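Local structure of FERM, RhoGEF and pleckstrin domain protein 2 (Danio rerio, 6D21) at residues Glu142-Asn147 and His155-Ile160; Leu102-Asp107 and Phe177-Ile182; Glu48-Asn51 and Asn55-Trp58. The protein probably acts as a guanine nucleotide exchange factor that activates RAC1, with a role in actin remodelling, this chain being its membrane-targeting FERM domain. All coordinates share one frame; numbering follows the deposited sequence.

Contact 1: Glu142-Asn147 and His155-Ile160; sequences EFLKMN and HVQEKI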
loop_
_atom_site.group_PDB
_atom_site.type_symbol
_atom_site.label_atom_id
_atom_site.label_comp_id
_atom_site.label_asym_id
_atom_site.label_seq_id
_atom_site.Cartn_x
_atom_site.Cartn_y
_atom_site.Cartn_z
ATOM N N GLU A 142 -5.398 -28.623 0.942
ATOM C CA GLU A 142 -4.479 -28.633 -0.197
ATOM C C GLU A 142 -4.088 -27.209 -0.590
ATOM O O GLU A 142 -2.915 -26.917 -0.839
ATOM C CB GLU A 142 -5.099 -29.363 -1.381
ATOM N N PHE A 143 -5.076 -26.324 -0.635
ATOM C CA PHE A 143 -4.821 -24.928 -0.961
ATOM C C PHE A 143 -3.870 -24.262 0.044
ATOM O O PHE A 143 -2.936 -23.560 -0.345
ATOM C CB PHE A 143 -6.138 -24.151 -1.034
ATOM C CG PHE A 143 -5.966 -22.696 -1.405
ATOM C CD1 PHE A 143 -5.796 -22.322 -2.727
ATOM C CD2 PHE A 143 -5.987 -21.705 -0.432
ATOM C CE1 PHE A 143 -5.643 -20.993 -3.078
ATOM C CE2 PHE A 143 -5.832 -20.363 -0.770
ATOM C CZ PHE A 143 -5.665 -20.006 -2.100
ATOM N N LEU A 144 -4.106 -24.491 1.335
ATOM C CA LEU A 144 -3.338 -23.809 2.371
ATOM C C LEU A 144 -1.922 -24.383 2.506
ATOM O O LEU A 144 -1.006 -23.693 2.978
ATOM C CB LEU A 144 -4.081 -23.864 3.711
ATOM C CG LEU A 144 -5.340 -22.985 3.825
ATOM C CD1 LEU A 144 -6.078 -23.260 5.143
ATOM C CD2 LEU A 144 -5.005 -21.490 3.693
ATOM N N LYS A 145 -1.749 -25.634 2.085
ATOM C CA LYS A 145 -0.424 -26.238 1.983
ATOM C C LYS A 145 0.427 -25.546 0.910
ATOM O O LYS A 145 1.627 -25.341 1.100
ATOM C CB LYS A 145 -0.538 -27.745 1.686
ATOM N N MET A 146 -0.199 -25.180 -0.208
ATOM C CA MET A 146 0.530 -24.639 -1.358
ATOM C C MET A 146 0.367 -23.135 -1.565
ATOM O O MET A 146 0.985 -22.570 -2.463
ATOM C CB MET A 146 0.101 -25.367 -2.630
ATOM C CG MET A 146 0.495 -26.836 -2.639
ATOM S SD MET A 146 2.274 -27.105 -2.449
ATOM C CE MET A 146 2.898 -26.378 -3.963
ATOM N N ASN A 147 -0.460 -22.492 -0.744
ATOM C CA ASN A 147 -0.600 -21.038 -0.773
ATOM C C ASN A 147 -0.379 -20.415 0.602
ATOM O O ASN A 147 -1.015 -20.808 1.576
ATOM C CB ASN A 147 -1.983 -20.639 -1.289
ATOM C CG ASN A 147 -2.218 -21.066 -2.716
ATOM O OD1 ASN A 147 -2.135 -20.253 -3.637
ATOM N ND2 ASN A 147 -2.515 -22.349 -2.910
ATOM N N HIS A 155 -0.420 -22.534 12.439
ATOM C CA HIS A 155 -1.274 -22.762 13.609
ATOM C C HIS A 155 -2.620 -22.029 13.523
ATOM O O HIS A 155 -3.451 -22.124 14.428
ATOM C CB HIS A 155 -0.551 -22.340 14.888
ATOM C CG HIS A 155 -0.427 -20.857 15.035
ATOM N ND1 HIS A 155 0.516 -20.121 14.352
ATOM C CD2 HIS A 155 -1.139 -19.973 15.772
ATOM C CE1 HIS A 155 0.377 -18.841 14.661
ATOM N NE2 HIS A 155 -0.614 -18.728 15.529
ATOM N N VAL A 156 -2.823 -21.303 12.431
ATOM C CA VAL A 156 -4.040 -20.519 12.215
ATOM C C VAL A 156 -4.909 -21.191 11.147
ATOM O O VAL A 156 -6.037 -20.769 10.876
ATOM C CB VAL A 156 -3.686 -19.066 11.792
ATOM C CG1 VAL A 156 -4.917 -18.169 11.756
ATOM C CG2 VAL A 156 -2.648 -18.485 12.741
ATOM N N GLN A 157 -4.389 -22.259 10.551
ATOM C CA GLN A 157 -5.043 -22.835 9.385
ATOM C C GLN A 157 -6.403 -23.421 9.744
ATOM O O GLN A 157 -7.349 -23.290 8.974
ATOM C CB GLN A 157 -4.144 -23.893 8.726
ATOM C CG GLN A 157 -2.944 -23.254 8.026
ATOM C CD GLN A 157 -2.053 -24.239 7.281
ATOM O OE1 GLN A 157 -1.391 -23.875 6.298
ATOM N NE2 GLN A 157 -2.021 -25.480 7.748
ATOM N N GLU A 158 -6.506 -24.044 10.915
ATOM C CA GLU A 158 -7.782 -24.603 11.362
ATOM C C GLU A 158 -8.841 -23.509 11.518
ATOM O O GLU A 158 -9.988 -23.679 11.112
ATOM C CB GLU A 158 -7.612 -25.356 12.682
ATOM C CG GLU A 158 -6.760 -26.615 12.573
ATOM C CD GLU A 158 -7.216 -27.544 11.458
ATOM O OE1 GLU A 158 -8.406 -27.927 11.452
ATOM O OE2 GLU A 158 -6.384 -27.891 10.589
ATOM N N LYS A 159 -8.452 -22.383 12.103
ATOM C CA LYS A 159 -9.377 -21.269 12.252
ATOM C C LYS A 159 -9.786 -20.683 10.912
ATOM O O LYS A 159 -10.947 -20.313 10.715
ATOM C CB LYS A 159 -8.777 -20.163 13.105
ATOM C CG LYS A 159 -9.844 -19.206 13.568
ATOM C CD LYS A 159 -9.289 -17.953 14.179
ATOM C CE LYS A 159 -10.430 -16.977 14.393
ATOM N NZ LYS A 159 -11.454 -17.550 15.319
ATOM N N ILE A 160 -8.826 -20.567 10.004
ATOM C CA ILE A 160 -9.119 -20.102 8.663
ATOM C C ILE A 160 -10.184 -20.973 8.001
ATOM O O ILE A 160 -11.119 -20.453 7.397
ATOM C CB ILE A 160 -7.851 -20.074 7.794
ATOM C CG1 ILE A 160 -6.904 -18.964 8.273
ATOM C CG2 ILE A 160 -8.183 -19.832 6.333
ATOM C CD1 ILE A 160 -5.593 -18.926 7.523
#
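Leu144 and Gln157 carry most of this contact, with Ile160 behind them. The two side chains run past each other in opposite directions, so each lies along the other's stem: CD1 of Leu144 comes within 4.1 Å of CB of Gln157, while the amide end of Gln157 reaches back over the base of Leu144, its OE1 3.7 Å from Leu144 CB. With CG opposite the carbonyl carbon (chi1 -71°) and an extended chain beyond it, Gln157 reaches across to the other helix; the nearest CA atoms of the two segments, those of Leu144 and Gln157, are 7.3 Å apart. Its OE1 also lies 3.3 Å from Leu144 O; both are acceptors, so this is proximity without a bond, and OE1 instead accepts a hydrogen bond from Gln153 NE2. The same leucine methyl also meets Ile160, Leu144 CD1 standing 4.2 Å from Ile160 CG2. Within the first segment, Asn147 ND2 turns back to Phe143 O at 2.9 Å, lying in the carbonyl plane on a lone pair, and holds the side-chain amide close to the last turn. In the FERM central domain the contact joins the C-terminal end of helix 137-146 to the first turn of helix 157-164. The intervening loop packs Leu149 and Gln153 on Leu144 and Leu150 on Ile160, and helix 117-132 meets Ile160 through Ala124.

Contact 2: Leu102-Asp107 and Phe177-Ile182; sequences LQIKRD and FQVLEI
Ile104 and Val179 mark the nearest approach of two helical segments, their CA atoms 7.9 Å apart, each lying inside a longer helix (94-110 and 172-183). Regular backbone bonds, such as Asp107 N to Gln103 O, run through both segments, and what joins them is purely apolar. Ile104 carries the first helix's side of the contact. Its CG1 branch is opposite the carbonyl carbon (chi1 -65°) and CD1 continues outward at chi2 159°, which drives this methyl between two side chains of the partner helix. There CD1 lies 3.6 Å from Val179 CG1 and 3.5 Å from Leu180 CD2, the latter tighter than usual for two methyl groups. The Ile104 and Val179 side chains pass in opposite directions, so Val179 CG1 also rests against Ile104 CG2, at 4.0 Å. Leu180 starts off to one side and swings its CD2 in at an oblique angle. Away from this interface, Gln103 NE2 donates to Asp107 OD1 from above the carboxylate plane at 3.0 Å, and Asp107 OD2 forms a salt bridge with Arg192. Lys105 likewise pairs with Glu131 of helix 117-132. All three touching residues are buried: this is hydrophobic helix-helix packing in the all-helical central lobe of a FERM domain, where it brings that lobe's first and last helices together.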
loop_
_atom_site.group_PDB
_atom_site.type_symbol
_atom_site.label_atom_id
_atom_site.label_comp_id
_atom_site.label_asym_id
_atom_site.label_seq_id
_atom_site.Cartn_x
_atom_site.Cartn_y
_atom_site.Cartn_z
ATOM N N LEU A 102 -6.359 -7.608 -3.547
ATOM C CA LEU A 102 -5.025 -8.184 -3.771
ATOM C C LEU A 102 -3.941 -7.376 -3.083
ATOM O O LEU A 102 -2.919 -7.923 -2.694
ATOM C CB LEU A 102 -4.700 -8.270 -5.264
ATOM C CG LEU A 102 -5.538 -9.246 -6.089
ATOM C CD1 LEU A 102 -5.187 -9.111 -7.570
ATOM C CD2 LEU A 102 -5.327 -10.671 -5.595
ATOM N N GLN A 103 -4.144 -6.075 -2.951
ATOM C CA GLN A 103 -3.180 -5.264 -2.196
ATOM C C GLN A 103 -3.202 -5.656 -0.712
ATOM O O GLN A 103 -2.168 -5.750 -0.043
ATOM C CB GLN A 103 -3.499 -3.775 -2.353
ATOM C CG GLN A 103 -2.567 -2.842 -1.550
ATOM C CD GLN A 103 -1.171 -2.823 -2.134
ATOM O OE1 GLN A 103 -0.978 -2.485 -3.303
ATOM N NE2 GLN A 103 -0.200 -3.219 -1.338
ATOM N N ILE A 104 -4.403 -5.845 -0.178
ATOM C CA ILE A 104 -4.543 -6.333 1.199
ATOM C C ILE A 104 -3.901 -7.708 1.353
ATOM O O ILE A 104 -3.220 -7.995 2.337
ATOM C CB ILE A 104 -6.047 -6.394 1.598
ATOM C CG1 ILE A 104 -6.625 -4.978 1.623
ATOM C CG2 ILE A 104 -6.213 -7.059 2.952
ATOM C CD1 ILE A 104 -8.141 -4.954 1.500
ATOM N N LYS A 105 -4.156 -8.577 0.380
ATOM C CA LYS A 105 -3.577 -9.912 0.390
ATOM C C LYS A 105 -2.053 -9.803 0.507
ATOM O O LYS A 105 -1.428 -10.487 1.323
ATOM C CB LYS A 105 -3.977 -10.675 -0.871
ATOM C CG LYS A 105 -3.425 -12.092 -0.952
ATOM C CD LYS A 105 -4.105 -12.865 -2.075
ATOM C CE LYS A 105 -3.464 -14.241 -2.255
ATOM N NZ LYS A 105 -4.254 -14.992 -3.262
ATOM N N ARG A 106 -1.469 -8.907 -0.284
ATOM C CA ARG A 106 -0.020 -8.669 -0.241
ATOM C C ARG A 106 0.478 -8.152 1.113
ATOM O O ARG A 106 1.504 -8.611 1.645
ATOM C CB ARG A 106 0.383 -7.662 -1.327
ATOM C CG ARG A 106 1.921 -7.468 -1.423
ATOM C CD ARG A 106 2.275 -6.280 -2.306
ATOM N NE ARG A 106 2.146 -6.603 -3.724
ATOM C CZ ARG A 106 2.210 -5.694 -4.696
ATOM N NH1 ARG A 106 2.381 -4.410 -4.395
ATOM N NH2 ARG A 106 2.114 -6.066 -5.964
ATOM N N ASP A 107 -0.218 -7.146 1.631
ATOM C CA ASP A 107 0.143 -6.506 2.889
ATOM C C ASP A 107 0.032 -7.487 4.049
ATOM O O ASP A 107 0.816 -7.441 4.996
ATOM C CB ASP A 107 -0.761 -5.287 3.155
ATOM C CG ASP A 107 -0.462 -4.106 2.210
ATOM O OD1 ASP A 107 0.510 -4.198 1.427
ATOM O OD2 ASP A 107 -1.199 -3.088 2.254
ATOM N N PHE A 177 -15.420 -7.778 -1.642
ATOM C CA PHE A 177 -16.093 -6.723 -0.898
ATOM C C PHE A 177 -15.928 -6.908 0.620
ATOM O O PHE A 177 -15.649 -5.943 1.339
ATOM C CB PHE A 177 -17.584 -6.658 -1.272
ATOM C CG PHE A 177 -18.121 -5.262 -1.297
ATOM C CD1 PHE A 177 -18.260 -4.582 -2.498
ATOM C CD2 PHE A 177 -18.428 -4.604 -0.111
ATOM C CE1 PHE A 177 -18.733 -3.282 -2.525
ATOM C CE2 PHE A 177 -18.903 -3.302 -0.121
ATOM C CZ PHE A 177 -19.057 -2.638 -1.332
ATOM N N GLN A 178 -16.094 -8.143 1.096
ATOM C CA GLN A 178 -15.925 -8.463 2.518
ATOM C C GLN A 178 -14.503 -8.185 2.976
ATOM O O GLN A 178 -14.277 -7.671 4.073
ATOM C CB GLN A 178 -16.250 -9.926 2.781
ATOM C CG GLN A 178 -17.647 -10.332 2.365
ATOM C CD GLN A 178 -18.651 -10.105 3.454
ATOM O OE1 GLN A 178 -18.687 -9.039 4.070
ATOM N NE2 GLN A 178 -19.467 -11.120 3.723
ATOM N N VAL A 179 -13.537 -8.542 2.135
ATOM C CA VAL A 179 -12.134 -8.285 2.487
ATOM C C VAL A 179 -11.937 -6.781 2.683
ATOM O O VAL A 179 -11.358 -6.354 3.669
ATOM C CB VAL A 179 -11.168 -8.801 1.413
ATOM C CG1 VAL A 179 -9.763 -8.217 1.629
ATOM C CG2 VAL A 179 -11.161 -10.304 1.410
ATOM N N LEU A 180 -12.449 -5.977 1.750
ATOM C CA LEU A 180 -12.294 -4.530 1.852
ATOM C C LEU A 180 -13.009 -3.960 3.074
ATOM O O LEU A 180 -12.456 -3.114 3.768
ATOM C CB LEU A 180 -12.806 -3.833 0.595
ATOM C CG LEU A 180 -12.089 -4.229 -0.684
ATOM C CD1 LEU A 180 -12.781 -3.586 -1.873
ATOM C CD2 LEU A 180 -10.658 -3.808 -0.601
ATOM N N GLU A 181 -14.239 -4.407 3.325
ATOM C CA GLU A 181 -15.004 -3.892 4.461
ATOM C C GLU A 181 -14.322 -4.199 5.798
ATOM O O GLU A 181 -14.337 -3.367 6.714
ATOM C CB GLU A 181 -16.429 -4.460 4.457
ATOM C CG GLU A 181 -17.362 -3.661 3.580
ATOM C CD GLU A 181 -17.138 -2.165 3.731
ATOM O OE1 GLU A 181 -16.791 -1.509 2.720
ATOM O OE2 GLU A 181 -17.302 -1.653 4.862
ATOM N N ILE A 182 -13.734 -5.392 5.907
ATOM C CA ILE A 182 -13.010 -5.771 7.128
ATOM C C ILE A 182 -11.753 -4.915 7.257
ATOM O O ILE A 182 -11.497 -4.286 8.300
ATOM C CB ILE A 182 -12.617 -7.267 7.132
ATOM C CG1 ILE A 182 -13.868 -8.150 7.219
ATOM C CG2 ILE A 182 -11.672 -7.580 8.287
ATOM C CD1 ILE A 182 -13.612 -9.576 6.844
#

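Contact 3: Glu48-Asn51 and Asn55-Trp58; sequences EFQN and NWVW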
loop_
_atom_site.group_PDB
_atom_site.type_symbol
_atom_site.label_atom_id
_atom_site.label_comp_id
_atom_site.label_asym_id
_atom_site.label_seq_id
_atom_site.Cartn_x
_atom_site.Cartn_y
_atom_site.Cartn_z
ATOM N N GLU A 48 6.215 0.613 -8.201
ATOM C CA GLU A 48 7.490 0.674 -7.504
ATOM C C GLU A 48 8.476 -0.316 -8.115
ATOM O O GLU A 48 8.078 -1.260 -8.785
ATOM C CB GLU A 48 7.328 0.410 -5.999
ATOM C CG GLU A 48 6.074 -0.265 -5.573
ATOM C CD GLU A 48 5.933 -0.341 -4.061
ATOM O OE1 GLU A 48 6.590 0.464 -3.351
ATOM O OE2 GLU A 48 5.216 -1.237 -3.588
ATOM N N PHE A 49 9.760 -0.089 -7.878
ATOM C CA PHE A 49 10.795 -0.987 -8.354
ATOM C C PHE A 49 11.762 -1.294 -7.221
ATOM O O PHE A 49 11.784 -0.589 -6.213
ATOM C CB PHE A 49 11.536 -0.381 -9.550
ATOM C CG PHE A 49 12.296 0.873 -9.219
ATOM C CD1 PHE A 49 11.681 2.119 -9.311
ATOM C CD2 PHE A 49 13.628 0.806 -8.811
ATOM C CE1 PHE A 49 12.379 3.282 -9.002
ATOM C CE2 PHE A 49 14.336 1.957 -8.503
ATOM C CZ PHE A 49 13.707 3.200 -8.597
ATOM N N GLN A 50 12.547 -2.352 -7.387
ATOM C CA GLN A 50 13.514 -2.740 -6.366
ATOM C C GLN A 50 14.867 -2.152 -6.695
ATOM O O GLN A 50 15.400 -2.419 -7.769
ATOM C CB GLN A 50 13.619 -4.266 -6.258
ATOM C CG GLN A 50 12.976 -4.835 -5.033
ATOM C CD GLN A 50 13.217 -6.322 -4.860
ATOM O OE1 GLN A 50 13.448 -7.050 -5.823
ATOM N NE2 GLN A 50 13.141 -6.782 -3.621
ATOM N N ASN A 51 15.421 -1.349 -5.787
ATOM C CA ASN A 51 16.765 -0.813 -6.007
ATOM C C ASN A 51 17.814 -1.899 -5.730
ATOM O O ASN A 51 17.458 -3.045 -5.477
ATOM C CB ASN A 51 17.028 0.447 -5.160
ATOM C CG ASN A 51 17.014 0.187 -3.643
ATOM O OD1 ASN A 51 17.019 -0.957 -3.174
ATOM N ND2 ASN A 51 17.044 1.271 -2.874
ATOM N N ASN A 55 15.338 -2.840 -1.692
ATOM C CA ASN A 55 14.198 -2.124 -1.127
ATOM C C ASN A 55 13.318 -1.530 -2.233
ATOM O O ASN A 55 13.813 -1.155 -3.299
ATOM C CB ASN A 55 14.694 -1.024 -0.187
ATOM C CG ASN A 55 15.408 -1.585 1.023
ATOM O OD1 ASN A 55 14.909 -2.507 1.669
ATOM N ND2 ASN A 55 16.594 -1.053 1.319
ATOM N N TRP A 56 12.016 -1.456 -1.975
ATOM C CA TRP A 56 11.053 -0.951 -2.958
ATOM C C TRP A 56 10.940 0.572 -2.942
ATOM O O TRP A 56 10.744 1.176 -1.895
ATOM C CB TRP A 56 9.681 -1.580 -2.714
ATOM C CG TRP A 56 9.668 -3.045 -3.015
ATOM C CD1 TRP A 56 9.798 -4.075 -2.119
ATOM C CD2 TRP A 56 9.525 -3.648 -4.303
ATOM N NE1 TRP A 56 9.732 -5.282 -2.773
ATOM C CE2 TRP A 56 9.572 -5.049 -4.114
ATOM C CE3 TRP A 56 9.350 -3.141 -5.600
ATOM C CZ2 TRP A 56 9.459 -5.947 -5.173
ATOM C CZ3 TRP A 56 9.255 -4.040 -6.658
ATOM C CH2 TRP A 56 9.310 -5.430 -6.435
ATOM N N VAL A 57 11.093 1.177 -4.116
ATOM C CA VAL A 57 11.078 2.632 -4.294
ATOM C C VAL A 57 9.969 2.972 -5.285
ATOM O O VAL A 57 9.709 2.168 -6.162
ATOM C CB VAL A 57 12.441 3.143 -4.811
ATOM C CG1 VAL A 57 12.392 4.618 -5.136
ATOM C CG2 VAL A 57 13.533 2.859 -3.782
ATOM N N TRP A 58 9.310 4.130 -5.155
ATOM C CA TRP A 58 8.293 4.520 -6.128
ATOM C C TRP A 58 8.910 5.019 -7.416
ATOM O O TRP A 58 9.888 5.765 -7.402
ATOM C CB TRP A 58 7.364 5.608 -5.563
ATOM C CG TRP A 58 6.437 5.091 -4.521
ATOM C CD1 TRP A 58 6.558 5.254 -3.164
ATOM C CD2 TRP A 58 5.249 4.308 -4.726
ATOM N NE1 TRP A 58 5.521 4.628 -2.518
ATOM C CE2 TRP A 58 4.708 4.030 -3.447
ATOM C CE3 TRP A 58 4.608 3.791 -5.859
ATOM C CZ2 TRP A 58 3.542 3.282 -3.274
ATOM C CZ3 TRP A 58 3.450 3.042 -5.686
ATOM C CH2 TRP A 58 2.928 2.796 -4.402
HETATM O O HOH W 1 8.092 2.295 -1.612
HETATM O O HOH W 2 17.568 1.285 -0.102
#
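Gln50 lies across the indole of Trp56, its CG over the centre of the six-membered ring at 3.6 Å in a CH-pi contact near the ring normal, with the amide and ring planes only 16° apart. Along the strand, Glu48 O meets the same indole at its edge, 3.7 Å from Trp56 CZ3; Arg78 makes a cation-pi contact with it. The Glu48 side chain crosses that of Trp56 at about a right angle and sets OE1 over one face of Trp58, carboxylate and ring planes 18° apart; a water links OE1 to Trp56 O, while OE2 is held by Arg78 and Ser80. On the other face of the sheet Phe49 and Val57 lie side by side, Val57 CB over the Phe49 ring and 4.3 Å from its centroid. This antiparallel hydrogen-bonded pair is closed by two backbone bonds, Phe49 N to Val57 O and Val57 N to Phe49 O, both 2.8 Å. Toward the turn, Asn51 N donates to Asn55 O. Asn51 CG sits between its backbone N and carbonyl carbon, turning OD1 to accept from Asn55 N at 2.9 Å, the donor above the carbonyl plane. Replacing Trp56 by an alanine removes the indole, which would probably leave the Gln50 chain without the face it lies on and Arg78 without its cation-pi partner. The hairpin forms one margin of the five-stranded FERM N-terminal sheet, strand 56-58 outermost and strand 45-50 also paired with strand 76-81.

Contact 3 comes first along the chain, in the ubiquitin-like N-terminal lobe; contacts 1 and 2 both belong to the helical central lobe. Contact 2 joins helices 94-110 and 172-183, and contact 1 is nested in the loop it closes, helix 157-164 being the one before helix 172-183 in the chain. Their centres are 18 Å apart, against 30 Å between contacts 1 and 3. Contacts 2 and 3 have centres 22 Å apart, but their nearest atoms are only about 4 Å from each other without touching. Arg106 of contact 2 bonds to Ser80, which also bonds Glu48 of contact 3, so Ser80 of strand 76-81, in the N-terminal sheet, ties together two of the three FERM lobes.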